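Local atomic coordinates of NAD-dependent aldehyde dehydrogenase (Sinorhizobium meliloti, PDB entry 3U4J), a protein that probably oxidises aldehydes to carboxylic acids with NAD or NADP as electron acceptor, and also binds a calcium ion. Residues A[276-281]-A[309-314]; A[366-371]-A[388-393]; A[382-387]-A[404-409]; A[466-471]-A[478-483]. All coordinates share one frame; numbering follows the deposited sequence.

Interaction 1. Residues A[276-281]-A[309-314]; sequences PQIVFA and RLLVQE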
loop_
_atom_site.group_PDB
_atom_site.type_symbol
_atom_site.label_atom_id
_atom_site.label_comp_id
_atom_site.label_asym_id
_atom_site.label_seq_id
_atom_site.Cartn_x
_atom_site.Cartn_y
_atom_site.Cartn_z
ATOM N N PRO A 276 -21.596 20.312 -10.398
ATOM C CA PRO A 276 -21.971 20.444 -11.797
ATOM C C PRO A 276 -21.976 19.100 -12.518
ATOM O O PRO A 276 -21.179 18.221 -12.197
ATOM C CB PRO A 276 -20.856 21.335 -12.353
ATOM C CG PRO A 276 -19.642 20.987 -11.516
ATOM C CD PRO A 276 -20.140 20.469 -10.183
ATOM N N GLN A 277 -22.883 18.920 -13.471
ATOM C CA GLN A 277 -22.704 17.915 -14.503
ATOM C C GLN A 277 -22.373 18.630 -15.821
ATOM O O GLN A 277 -23.100 19.539 -16.243
ATOM C CB GLN A 277 -23.958 17.067 -14.681
ATOM C CG GLN A 277 -24.393 16.343 -13.408
ATOM C CD GLN A 277 -25.110 15.048 -13.700
ATOM O OE1 GLN A 277 -24.509 14.104 -14.223
ATOM N NE2 GLN A 277 -26.395 14.973 -13.328
ATOM N N ILE A 278 -21.298 18.198 -16.470
ATOM C CA ILE A 278 -20.830 18.831 -17.707
ATOM C C ILE A 278 -21.147 17.854 -18.807
ATOM O O ILE A 278 -20.708 16.704 -18.744
ATOM C CB ILE A 278 -19.294 19.077 -17.711
ATOM C CG1 ILE A 278 -18.845 20.013 -16.570
ATOM C CG2 ILE A 278 -18.868 19.722 -19.058
ATOM C CD1 ILE A 278 -19.116 19.476 -15.163
ATOM N N VAL A 279 -21.924 18.317 -19.790
ATOM C CA VAL A 279 -22.345 17.506 -20.902
ATOM C C VAL A 279 -21.770 18.104 -22.188
ATOM O O VAL A 279 -22.141 19.216 -22.631
ATOM C CB VAL A 279 -23.866 17.388 -21.003
ATOM C CG1 VAL A 279 -24.261 16.359 -22.088
ATOM C CG2 VAL A 279 -24.436 16.970 -19.665
ATOM N N PHE A 280 -20.828 17.354 -22.751
ATOM C CA PHE A 280 -20.185 17.741 -23.993
ATOM C C PHE A 280 -21.000 17.301 -25.164
ATOM O O PHE A 280 -21.773 16.336 -25.075
ATOM C CB PHE A 280 -18.766 17.152 -24.062
ATOM C CG PHE A 280 -17.813 17.866 -23.187
ATOM C CD1 PHE A 280 -17.207 19.035 -23.614
ATOM C CD2 PHE A 280 -17.532 17.389 -21.901
ATOM C CE1 PHE A 280 -16.309 19.717 -22.787
ATOM C CE2 PHE A 280 -16.641 18.059 -21.068
ATOM C CZ PHE A 280 -16.014 19.214 -21.519
ATOM N N ALA A 281 -20.804 18.016 -26.272
ATOM C CA ALA A 281 -21.518 17.765 -27.514
ATOM C C ALA A 281 -21.418 16.317 -27.983
ATOM O O ALA A 281 -22.334 15.808 -28.632
ATOM C CB ALA A 281 -21.024 18.733 -28.610
ATOM N N ARG A 309 -26.187 21.952 -10.884
ATOM C CA ARG A 309 -25.842 22.753 -12.060
ATOM C C ARG A 309 -25.639 21.862 -13.273
ATOM O O ARG A 309 -24.865 20.883 -13.235
ATOM C CB ARG A 309 -24.563 23.562 -11.826
ATOM C CG ARG A 309 -24.679 24.624 -10.755
ATOM C CD ARG A 309 -23.390 25.427 -10.663
ATOM N NE ARG A 309 -22.314 24.699 -9.999
ATOM C CZ ARG A 309 -21.022 24.897 -10.258
ATOM N NH1 ARG A 309 -20.653 25.790 -11.181
ATOM N NH2 ARG A 309 -20.095 24.184 -9.619
ATOM N N LEU A 310 -26.340 22.178 -14.355
ATOM C CA LEU A 310 -26.054 21.571 -15.649
ATOM C C LEU A 310 -25.220 22.567 -16.474
ATOM O O LEU A 310 -25.662 23.703 -16.721
ATOM C CB LEU A 310 -27.362 21.189 -16.367
ATOM C CG LEU A 310 -27.320 20.898 -17.881
ATOM C CD1 LEU A 310 -26.348 19.731 -18.137
ATOM C CD2 LEU A 310 -28.706 20.584 -18.466
ATOM N N LEU A 311 -24.018 22.151 -16.882
ATOM C CA LEU A 311 -23.177 22.953 -17.787
ATOM C C LEU A 311 -23.170 22.191 -19.097
ATOM O O LEU A 311 -22.619 21.094 -19.180
ATOM C CB LEU A 311 -21.747 23.127 -17.245
ATOM C CG LEU A 311 -21.549 23.704 -15.835
ATOM C CD1 LEU A 311 -20.076 23.810 -15.478
ATOM C CD2 LEU A 311 -22.174 25.045 -15.682
ATOM N N VAL A 312 -23.822 22.756 -20.113
ATOM C CA VAL A 312 -24.054 22.035 -21.363
ATOM C C VAL A 312 -23.409 22.764 -22.537
ATOM O O VAL A 312 -23.470 24.000 -22.633
ATOM C CB VAL A 312 -25.565 21.719 -21.570
ATOM C CG1 VAL A 312 -26.442 23.003 -21.551
ATOM C CG2 VAL A 312 -25.792 20.888 -22.849
ATOM N N GLN A 313 -22.721 21.999 -23.385
ATOM C CA GLN A 313 -22.079 22.558 -24.565
ATOM C C GLN A 313 -23.151 23.072 -25.520
ATOM O O GLN A 313 -24.200 22.436 -25.716
ATOM C CB GLN A 313 -21.139 21.551 -25.237
ATOM C CG GLN A 313 -20.044 22.222 -26.096
ATOM C CD GLN A 313 -18.830 21.323 -26.351
ATOM O OE1 GLN A 313 -17.688 21.818 -26.447
ATOM N NE2 GLN A 313 -19.060 20.008 -26.459
ATOM N N GLU A 314 -22.882 24.244 -26.086
ATOM C CA GLU A 314 -23.858 24.995 -26.875
ATOM C C GLU A 314 -24.599 24.170 -27.908
ATOM O O GLU A 314 -25.831 24.205 -27.964
ATOM C CB GLU A 314 -23.179 26.167 -27.573
ATOM C CG GLU A 314 -23.018 27.340 -26.672
ATOM C CD GLU A 314 -22.446 28.546 -27.391
ATOM O OE1 GLU A 314 -22.401 29.599 -26.746
ATOM O OE2 GLU A 314 -22.053 28.439 -28.582
#

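Interaction 2. Residues A[366-371]-A[388-393]; sequences GAELLL and VFAGVT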
loop_
_atom_site.group_PDB
_atom_site.type_symbol
_atom_site.label_atom_id
_atom_site.label_comp_id
_atom_site.label_asym_id
_atom_site.label_seq_id
_atom_site.Cartn_x
_atom_site.Cartn_y
_atom_site.Cartn_z
ATOM N N GLY A 366 -33.812 36.964 -13.277
ATOM C CA GLY A 366 -34.001 36.926 -14.735
ATOM C C GLY A 366 -33.758 35.577 -15.389
ATOM O O GLY A 366 -33.652 35.487 -16.601
ATOM N N ALA A 367 -33.641 34.523 -14.582
ATOM C CA ALA A 367 -33.447 33.183 -15.120
ATOM C C ALA A 367 -34.764 32.700 -15.713
ATOM O O ALA A 367 -35.828 33.087 -15.270
ATOM C CB ALA A 367 -32.965 32.238 -14.032
ATOM N N GLU A 368 -34.699 31.837 -16.707
ATOM C CA GLU A 368 -35.929 31.431 -17.383
ATOM C C GLU A 368 -36.478 30.133 -16.777
ATOM O O GLU A 368 -35.820 29.081 -16.854
ATOM C CB GLU A 368 -35.649 31.281 -18.876
ATOM C CG GLU A 368 -36.848 30.911 -19.741
ATOM C CD GLU A 368 -36.404 30.396 -21.115
ATOM O OE1 GLU A 368 -37.267 30.162 -21.986
ATOM O OE2 GLU A 368 -35.190 30.192 -21.305
ATOM N N LEU A 369 -37.660 30.218 -16.163
ATOM C CA LEU A 369 -38.293 29.075 -15.522
ATOM C C LEU A 369 -38.899 28.217 -16.617
ATOM O O LEU A 369 -39.837 28.651 -17.294
ATOM C CB LEU A 369 -39.429 29.519 -14.603
ATOM C CG LEU A 369 -39.716 28.820 -13.256
ATOM C CD1 LEU A 369 -41.206 28.924 -12.819
ATOM C CD2 LEU A 369 -39.199 27.387 -13.135
ATOM N N LEU A 370 -38.411 26.991 -16.763
ATOM C CA LEU A 370 -38.922 26.105 -17.815
ATOM C C LEU A 370 -39.956 25.107 -17.308
ATOM O O LEU A 370 -40.766 24.592 -18.085
ATOM C CB LEU A 370 -37.774 25.362 -18.500
ATOM C CG LEU A 370 -36.730 26.190 -19.244
ATOM C CD1 LEU A 370 -35.706 25.262 -19.930
ATOM C CD2 LEU A 370 -37.392 27.107 -20.279
ATOM N N LEU A 371 -39.956 24.865 -15.995
ATOM C CA LEU A 371 -40.705 23.750 -15.428
ATOM C C LEU A 371 -40.780 23.937 -13.922
ATOM O O LEU A 371 -39.814 24.378 -13.312
ATOM C CB LEU A 371 -39.945 22.448 -15.752
ATOM C CG LEU A 371 -40.514 21.016 -15.830
ATOM C CD1 LEU A 371 -39.940 20.034 -14.793
ATOM C CD2 LEU A 371 -42.030 20.926 -15.964
ATOM N N VAL A 388 -36.808 23.312 -13.342
ATOM C CA VAL A 388 -35.656 23.571 -14.210
ATOM C C VAL A 388 -35.573 25.059 -14.591
ATOM O O VAL A 388 -36.565 25.646 -15.039
ATOM C CB VAL A 388 -35.717 22.730 -15.494
ATOM C CG1 VAL A 388 -34.536 23.073 -16.413
ATOM C CG2 VAL A 388 -35.756 21.234 -15.171
ATOM N N PHE A 389 -34.404 25.661 -14.374
ATOM C CA PHE A 389 -34.092 27.014 -14.861
ATOM C C PHE A 389 -33.096 26.963 -16.014
ATOM O O PHE A 389 -32.121 26.189 -15.983
ATOM C CB PHE A 389 -33.484 27.872 -13.769
ATOM C CG PHE A 389 -34.465 28.406 -12.773
ATOM C CD1 PHE A 389 -35.294 29.502 -13.091
ATOM C CD2 PHE A 389 -34.522 27.865 -11.488
ATOM C CE1 PHE A 389 -36.198 30.044 -12.124
ATOM C CE2 PHE A 389 -35.415 28.377 -10.518
ATOM C CZ PHE A 389 -36.263 29.482 -10.845
ATOM N N ALA A 390 -33.338 27.792 -17.025
ATOM C CA ALA A 390 -32.421 27.951 -18.137
ATOM C C ALA A 390 -31.890 29.374 -18.094
ATOM O O ALA A 390 -32.419 30.216 -17.367
ATOM C CB ALA A 390 -33.135 27.695 -19.438
ATOM N N GLY A 391 -30.829 29.648 -18.855
ATOM C CA GLY A 391 -30.295 31.021 -18.924
ATOM C C GLY A 391 -29.662 31.486 -17.627
ATOM O O GLY A 391 -29.626 32.679 -17.322
ATOM N N VAL A 392 -29.153 30.545 -16.846
ATOM C CA VAL A 392 -28.570 30.901 -15.566
ATOM C C VAL A 392 -27.138 31.402 -15.821
ATOM O O VAL A 392 -26.418 30.862 -16.664
ATOM C CB VAL A 392 -28.642 29.746 -14.556
ATOM C CG1 VAL A 392 -28.106 30.197 -13.198
ATOM C CG2 VAL A 392 -30.096 29.252 -14.419
ATOM N N THR A 393 -26.754 32.472 -15.142
ATOM C CA THR A 393 -25.416 33.017 -15.277
ATOM C C THR A 393 -24.777 32.907 -13.886
ATOM O O THR A 393 -25.502 32.887 -12.880
ATOM C CB THR A 393 -25.473 34.479 -15.766
ATOM O OG1 THR A 393 -26.321 35.218 -14.889
ATOM C CG2 THR A 393 -26.057 34.558 -17.181
#

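Interaction 3. Residues A[382-387]-A[404-409]; sequences LYYAPT and FGPVLS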
loop_
_atom_site.group_PDB
_atom_site.type_symbol
_atom_site.label_atom_id
_atom_site.label_comp_id
_atom_site.label_asym_id
_atom_site.label_seq_id
_atom_site.Cartn_x
_atom_site.Cartn_y
_atom_site.Cartn_z
ATOM N N LEU A 382 -45.842 17.553 2.064
ATOM C CA LEU A 382 -44.816 18.500 1.620
ATOM C C LEU A 382 -44.182 18.041 0.307
ATOM O O LEU A 382 -43.348 17.118 0.281
ATOM C CB LEU A 382 -43.763 18.705 2.708
ATOM C CG LEU A 382 -44.273 19.049 4.114
ATOM C CD1 LEU A 382 -43.225 18.804 5.217
ATOM C CD2 LEU A 382 -44.796 20.480 4.163
ATOM N N TYR A 383 -44.603 18.656 -0.791
ATOM C CA TYR A 383 -44.080 18.276 -2.096
ATOM C C TYR A 383 -43.736 19.503 -2.923
ATOM O O TYR A 383 -44.525 20.466 -2.978
ATOM C CB TYR A 383 -45.094 17.426 -2.846
ATOM C CG TYR A 383 -45.467 16.151 -2.109
ATOM C CD1 TYR A 383 -44.633 15.038 -2.148
ATOM C CD2 TYR A 383 -46.667 16.065 -1.386
ATOM C CE1 TYR A 383 -44.985 13.850 -1.472
ATOM C CE2 TYR A 383 -47.025 14.903 -0.704
ATOM C CZ TYR A 383 -46.172 13.790 -0.761
ATOM O OH TYR A 383 -46.508 12.640 -0.107
ATOM N N TYR A 384 -42.577 19.453 -3.581
ATOM C CA TYR A 384 -42.146 20.540 -4.449
ATOM C C TYR A 384 -41.995 20.008 -5.867
ATOM O O TYR A 384 -41.449 18.932 -6.068
ATOM C CB TYR A 384 -40.857 21.199 -3.926
ATOM C CG TYR A 384 -40.732 22.610 -4.455
ATOM C CD1 TYR A 384 -41.285 23.683 -3.749
ATOM C CD2 TYR A 384 -40.154 22.861 -5.698
ATOM C CE1 TYR A 384 -41.244 25.003 -4.264
ATOM C CE2 TYR A 384 -40.087 24.161 -6.212
ATOM C CZ TYR A 384 -40.636 25.218 -5.489
ATOM O OH TYR A 384 -40.578 26.482 -5.993
ATOM N N ALA A 385 -42.512 20.740 -6.854
ATOM C CA ALA A 385 -42.491 20.253 -8.226
ATOM C C ALA A 385 -41.064 20.176 -8.794
ATOM O O ALA A 385 -40.240 21.013 -8.477
ATOM C CB ALA A 385 -43.335 21.159 -9.105
ATOM N N PRO A 386 -40.775 19.166 -9.634
ATOM C CA PRO A 386 -39.517 19.180 -10.364
ATOM C C PRO A 386 -39.359 20.504 -11.116
ATOM O O PRO A 386 -40.281 20.932 -11.851
ATOM C CB PRO A 386 -39.679 18.027 -11.349
ATOM C CG PRO A 386 -40.539 17.069 -10.633
ATOM C CD PRO A 386 -41.534 17.925 -9.892
ATOM N N THR A 387 -38.203 21.127 -10.932
ATOM C CA THR A 387 -37.981 22.494 -11.388
ATOM C C THR A 387 -36.704 22.626 -12.201
ATOM O O THR A 387 -35.644 22.114 -11.804
ATOM C CB THR A 387 -37.953 23.459 -10.171
ATOM O OG1 THR A 387 -39.197 23.344 -9.446
ATOM C CG2 THR A 387 -37.712 24.940 -10.615
ATOM N N PHE A 404 -30.744 22.570 -2.329
ATOM C CA PHE A 404 -31.178 21.334 -1.640
ATOM C C PHE A 404 -32.668 20.973 -1.883
ATOM O O PHE A 404 -33.378 20.455 -0.999
ATOM C CB PHE A 404 -30.872 21.445 -0.150
ATOM C CG PHE A 404 -30.111 20.269 0.420
ATOM C CD1 PHE A 404 -28.813 19.979 -0.028
ATOM C CD2 PHE A 404 -30.679 19.482 1.407
ATOM C CE1 PHE A 404 -28.078 18.911 0.507
ATOM C CE2 PHE A 404 -29.959 18.372 1.968
ATOM C CZ PHE A 404 -28.660 18.105 1.513
ATOM N N GLY A 405 -33.135 21.247 -3.090
ATOM C CA GLY A 405 -34.470 20.844 -3.557
ATOM C C GLY A 405 -34.360 20.417 -5.022
ATOM O O GLY A 405 -33.276 20.456 -5.588
ATOM N N PRO A 406 -35.479 20.015 -5.657
ATOM C CA PRO A 406 -35.380 19.478 -7.014
ATOM C C PRO A 406 -35.332 20.588 -8.065
ATOM O O PRO A 406 -36.225 20.682 -8.912
ATOM C CB PRO A 406 -36.662 18.659 -7.159
ATOM C CG PRO A 406 -37.648 19.331 -6.237
ATOM C CD PRO A 406 -36.867 20.022 -5.152
ATOM N N VAL A 407 -34.299 21.416 -7.985
ATOM C CA VAL A 407 -34.192 22.626 -8.778
ATOM C C VAL A 407 -32.858 22.624 -9.525
ATOM O O VAL A 407 -31.790 22.732 -8.903
ATOM C CB VAL A 407 -34.239 23.881 -7.866
ATOM C CG1 VAL A 407 -34.026 25.221 -8.717
ATOM C CG2 VAL A 407 -35.519 23.895 -7.033
ATOM N N LEU A 408 -32.927 22.516 -10.848
ATOM C CA LEU A 408 -31.743 22.561 -11.709
ATOM C C LEU A 408 -31.471 23.941 -12.286
ATOM O O LEU A 408 -32.404 24.613 -12.755
ATOM C CB LEU A 408 -31.949 21.606 -12.871
ATOM C CG LEU A 408 -30.771 21.365 -13.825
ATOM C CD1 LEU A 408 -29.593 20.662 -13.111
ATOM C CD2 LEU A 408 -31.272 20.542 -14.997
ATOM N N SER A 409 -30.201 24.355 -12.250
ATOM C CA SER A 409 -29.728 25.562 -12.925
ATOM C C SER A 409 -28.883 25.167 -14.133
ATOM O O SER A 409 -27.880 24.436 -13.996
ATOM C CB SER A 409 -28.904 26.440 -11.989
ATOM O OG SER A 409 -29.733 26.970 -10.973
#

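Interaction 4. Residues A[466-471]-A[478-483]; sequences LPIGGY and RELGRY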
loop_
_atom_site.group_PDB
_atom_site.type_symbol
_atom_site.label_atom_id
_atom_site.label_comp_id
_atom_site.label_asym_id
_atom_site.label_seq_id
_atom_site.Cartn_x
_atom_site.Cartn_y
_atom_site.Cartn_z
ATOM N N LEU A 466 -14.485 2.663 -3.036
ATOM C CA LEU A 466 -13.819 3.932 -3.285
ATOM C C LEU A 466 -14.084 4.983 -2.203
ATOM O O LEU A 466 -15.201 5.016 -1.651
ATOM C CB LEU A 466 -14.259 4.506 -4.648
ATOM C CG LEU A 466 -13.390 4.068 -5.827
ATOM C CD1 LEU A 466 -13.753 2.633 -6.251
ATOM C CD2 LEU A 466 -13.555 5.044 -7.031
ATOM N N PRO A 467 -13.083 5.867 -1.936
ATOM C CA PRO A 467 -13.177 6.949 -0.935
ATOM C C PRO A 467 -14.099 8.077 -1.383
ATOM O O PRO A 467 -14.264 8.319 -2.590
ATOM C CB PRO A 467 -11.761 7.516 -0.875
ATOM C CG PRO A 467 -11.182 7.179 -2.269
ATOM C CD PRO A 467 -11.745 5.832 -2.573
ATOM N N ILE A 468 -14.692 8.748 -0.396
ATOM C CA ILE A 468 -15.565 9.889 -0.649
ATOM C C ILE A 468 -15.131 11.065 0.232
ATOM O O ILE A 468 -14.687 10.896 1.388
ATOM C CB ILE A 468 -17.102 9.550 -0.463
ATOM C CG1 ILE A 468 -17.461 9.273 1.000
ATOM C CG2 ILE A 468 -17.554 8.364 -1.409
ATOM C CD1 ILE A 468 -18.973 9.043 1.288
ATOM N N GLY A 469 -15.302 12.272 -0.293
ATOM C CA GLY A 469 -15.103 13.459 0.538
ATOM C C GLY A 469 -14.956 14.650 -0.397
ATOM O O GLY A 469 -14.984 14.462 -1.603
ATOM N N GLY A 470 -14.792 15.852 0.154
ATOM C CA GLY A 470 -14.760 17.067 -0.675
ATOM C C GLY A 470 -13.451 17.837 -0.712
ATOM O O GLY A 470 -12.542 17.614 0.100
ATOM N N TYR A 471 -13.356 18.723 -1.694
ATOM C CA TYR A 471 -12.300 19.730 -1.735
ATOM C C TYR A 471 -12.933 20.983 -1.178
ATOM O O TYR A 471 -14.168 21.037 -1.039
ATOM C CB TYR A 471 -11.929 20.012 -3.195
ATOM C CG TYR A 471 -11.023 19.003 -3.915
ATOM C CD1 TYR A 471 -9.988 19.458 -4.745
ATOM C CD2 TYR A 471 -11.211 17.621 -3.793
ATOM C CE1 TYR A 471 -9.162 18.560 -5.441
ATOM C CE2 TYR A 471 -10.376 16.705 -4.487
ATOM C CZ TYR A 471 -9.362 17.198 -5.290
ATOM O OH TYR A 471 -8.544 16.334 -5.960
ATOM N N ARG A 478 -11.416 11.890 4.390
ATOM C CA ARG A 478 -12.004 10.961 3.420
ATOM C C ARG A 478 -12.641 9.778 4.115
ATOM O O ARG A 478 -12.089 9.250 5.076
ATOM C CB ARG A 478 -10.944 10.481 2.438
ATOM C CG ARG A 478 -10.503 11.566 1.418
ATOM C CD ARG A 478 -11.622 11.859 0.392
ATOM N NE ARG A 478 -11.230 12.815 -0.649
ATOM C CZ ARG A 478 -11.276 14.142 -0.510
ATOM N NH1 ARG A 478 -11.654 14.686 0.654
ATOM N NH2 ARG A 478 -10.926 14.933 -1.536
ATOM N N GLU A 479 -13.801 9.370 3.626
ATOM C CA GLU A 479 -14.542 8.257 4.189
ATOM C C GLU A 479 -14.540 7.108 3.180
ATOM O O GLU A 479 -14.169 7.307 2.012
ATOM C CB GLU A 479 -15.983 8.688 4.506
ATOM C CG GLU A 479 -16.120 9.983 5.348
ATOM C CD GLU A 479 -15.570 9.843 6.774
ATOM O OE1 GLU A 479 -15.707 8.746 7.391
ATOM O OE2 GLU A 479 -14.995 10.842 7.266
ATOM N N LEU A 480 -14.945 5.925 3.646
ATOM C CA LEU A 480 -15.201 4.758 2.815
ATOM C C LEU A 480 -13.907 4.143 2.281
ATOM O O LEU A 480 -12.822 4.646 2.553
ATOM C CB LEU A 480 -16.163 5.064 1.649
ATOM C CG LEU A 480 -17.643 5.325 1.895
ATOM C CD1 LEU A 480 -18.523 4.947 0.643
ATOM C CD2 LEU A 480 -18.184 4.725 3.140
ATOM N N GLY A 481 -14.047 3.049 1.541
ATOM C CA GLY A 481 -12.888 2.280 1.070
ATOM C C GLY A 481 -11.914 1.974 2.199
ATOM O O GLY A 481 -12.333 1.712 3.321
ATOM N N ARG A 482 -10.619 2.040 1.888
ATOM C CA ARG A 482 -9.553 1.933 2.883
ATOM C C ARG A 482 -9.328 3.278 3.570
ATOM O O ARG A 482 -8.755 3.327 4.637
ATOM C CB ARG A 482 -8.240 1.486 2.230
ATOM C CG ARG A 482 -8.377 0.114 1.613
ATOM C CD ARG A 482 -7.061 -0.604 1.389
ATOM N NE ARG A 482 -7.324 -2.053 1.367
ATOM C CZ ARG A 482 -6.901 -2.905 0.428
ATOM N NH1 ARG A 482 -6.154 -2.488 -0.595
ATOM N NH2 ARG A 482 -7.204 -4.198 0.527
ATOM N N TYR A 483 -9.774 4.366 2.943
ATOM C CA TYR A 483 -9.472 5.700 3.467
ATOM C C TYR A 483 -10.166 5.976 4.795
ATOM O O TYR A 483 -9.564 6.605 5.695
ATOM C CB TYR A 483 -9.833 6.793 2.442
ATOM C CG TYR A 483 -8.820 6.853 1.287
ATOM C CD1 TYR A 483 -7.893 7.898 1.199
ATOM C CD2 TYR A 483 -8.786 5.855 0.303
ATOM C CE1 TYR A 483 -6.948 7.931 0.166
ATOM C CE2 TYR A 483 -7.855 5.897 -0.755
ATOM C CZ TYR A 483 -6.951 6.931 -0.817
ATOM O OH TYR A 483 -6.022 6.973 -1.847
#

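Interaction 1. Residues A[276-281]-A[309-314]
Arg309 opens the contact by running alongside Pro276, with NH2 of Arg309 3.7 Å from CG of Pro276. The arginine chain bends at its third torsion (chi3 -75°), and this lays one guanidinium face against CB of the proline near the rim. A buried charge of this kind needs partners, and the carbonyls of Lys274, Leu422 and Ala423 supply them; the compact proline ring covers part of one guanidinium face as an apolar neighbour. The backbone O of Arg309 takes Gln277 N at 2.8 Å. Leu310 faces the other way, and its CD1 packs on CG2 of Val279 at 3.7 Å, beside Ile292 of helix 285-297. Gln277 lies on that same face, but its amide is led away to Trp435 and to the carbonyl of Gly291. Leu311 is held through both backbone polar atoms, its N giving a nearly straight bond (171°) to Gln277 O and its O accepting from Val279 N at 2.9 Å. Its branch CD1 sits 4.1 Å from CB of Pro276, and Ile278 CG1 is equally near, so one methyl touches two residues, two apart, on the same face of the opposing strand. Val312, beta-branched like its partner Val279, suits the extended backbone and meets it loosely. Gln313 N closes the ladder on Val279 O at 2.9 Å, while its amide end lies beside the ring edge of Phe280 and next to Ala281. Four evenly repeated bonds, the parallel register and a covering helix identify the beta-alpha-beta unit of strand 275-279, helix 285-297 and strand 307-313, an alpha/beta element within the aldehyde dehydrogenase fold.

Interaction 2. Residues A[366-371]-A[388-393]
Phe389, its ring touched by Ala367 and Leu369, belongs to the tightly packed part of this contact, together with the buried Ala367, Val388, Ala390 and Val392. CB of Ala367 comes to 3.7 Å from CD1 of Phe389, and CG of Leu369 lies 3.9 Å from CE1 of Phe389. Phe389 and Leu369 are a non-hydrogen-bonded pair on one face of the sheet; chi1 (-77°) swings the ring beside its own backbone N, so that CD1 and CE1 come near Ala367 and Leu369. The leucine crosses the ring obliquely, its CD2 over one face near the rim. Alanine fits at 367 because its single methyl also meets CG2 of Val392.

Strand 368-371 is the looser side: Glu368 and Leu369 are exposed, Leu370 and Leu371 partly so. OE2 of Glu368 rests 3.7 Å from CB of Ala390, at an exposed position. Leu370, the extra residue of a beta bulge, sends CD1 to 3.6 Å from CB of Ala390. Ala390 N gives Glu368 O a bond of 2.8 Å in the carbonyl plane, whereas past the bulge Val388 N meets Leu371 O at 3.2 Å, 39° out of the plane of the Leu371 carbonyl. Gly391, with positive phi, then turns the chain out of the strand. The chemistry implies a border strand held by three short backbone bonds and one longer one past the bulge, with helices 397-400 and 317-330 covering its two faces and the carboxylate of Glu368 suited to the margin.

Interaction 3. Residues A[382-387]-A[404-409]
Thr387 and Val407 form a single parallel bridge, a buried join where strand 407-413 begins beside the middle of strand 383-390; with helix 397-400 these two strands make a beta-alpha-beta unit. Two backbone bonds define it. Thr387 N reaches Pro406 O at 2.9 Å, approaching the carbonyl almost end-on, and Thr387 O accepts Leu408 N at the same length of 2.9 Å. The side chains of Thr387 and Val407 run alongside each other on one face of the sheet, with CG2 of the valine 4.0 Å from CB of the threonine; beta-branched residues suit so extended a backbone, and Val355 and Val359 of helix 349-364 pack against Val407.

Pro406 forms the centre of an inverse gamma turn, closed by a weak bond from Val407 N to Gly405 O. Its ring leans on the Tyr384-Ala385 backbone, CG of Pro406 lying 3.8 Å from both Ala385 O and Tyr384 O. The Tyr384 hydroxyl bonds to His356, and Tyr297 packs against Pro386 and Pro406.

With OG1 of Thr387 placed beside its own backbone N (chi1 -58°), the hydroxyl can turn back along the chain and donate to Ala385 O at 2.7 Å, from 41° above the carbonyl plane, while Gly373 N serves as a second partner. Such pairing implies that the buried hydroxyl is satisfied by Ala385 O and Gly373 N, while N and O of the threonine backbone bind Pro406 and Leu408; proline, having no N-H, can lie against two carbonyl oxygens while its own O accepts Thr387 N.

Interaction 4. Residues A[466-471]-A[478-483]
Ile468 and Glu479 meet as an isolated antiparallel bridge, Ile468 N giving to Glu479 O at 2.9 Å and Glu479 N returning a straight bond (172°) to Ile468 O at 2.8 Å. The most extensive side-chain contact comes from Arg478, whose chain bends at chi2 (-71°) and lies along the facing glycines. C of Gly469 sits 3.5 Å above one guanidinium face, an approach that a residue without a side chain permits, while Gly469 N is buried without a partner in the model. NH1 of Arg478 bonds to Gly470 O at 3.1 Å, standing 40° out of that carbonyl's plane. At the guanidinium edge, NH2 of Arg478 stands 3.5 Å from CE2 of Tyr471. The two loops flank strand 475-476 and face the second subunit of the tetramer: NH2 also bonds to Phe491 O of that subunit, and the hydroxyls of Tyr471 and Tyr483 reach its Glu160 and Gln144. CD1 of Ile468 lies 4.0 Å from CG of Leu480, and both residues pack on Glu180 of helix 174-187. Glu479 turns its carboxylate away to Tyr488. Pro467, compact and apolar, lays its CG over the ring of Tyr483 in a CH-pi contact, 4.2 Å from the centroid.

How the interactions relate
Interactions 1, 2 and 3 belong to one mixed sheet, while interaction 4 lies apart from it. Strand 307-313 of interaction 1 neighbours strand 407-413 of interaction 3, and Leu310 N probably bonds to Ser409 O at 2.8 Å, although their centres are about 19 Å apart. Interactions 2 and 3 share strand 383-390; Phe389 N probably bonds to Leu408 O at 2.8 Å, and their centres lie about 13 Å apart. Interactions 1 and 2 do not touch, their nearest atoms being about 7 Å apart. Interaction 4 stays about 11 Å from interaction 1 at the nearest atoms. All four are away from the calcium site of Leu17 and Glu50.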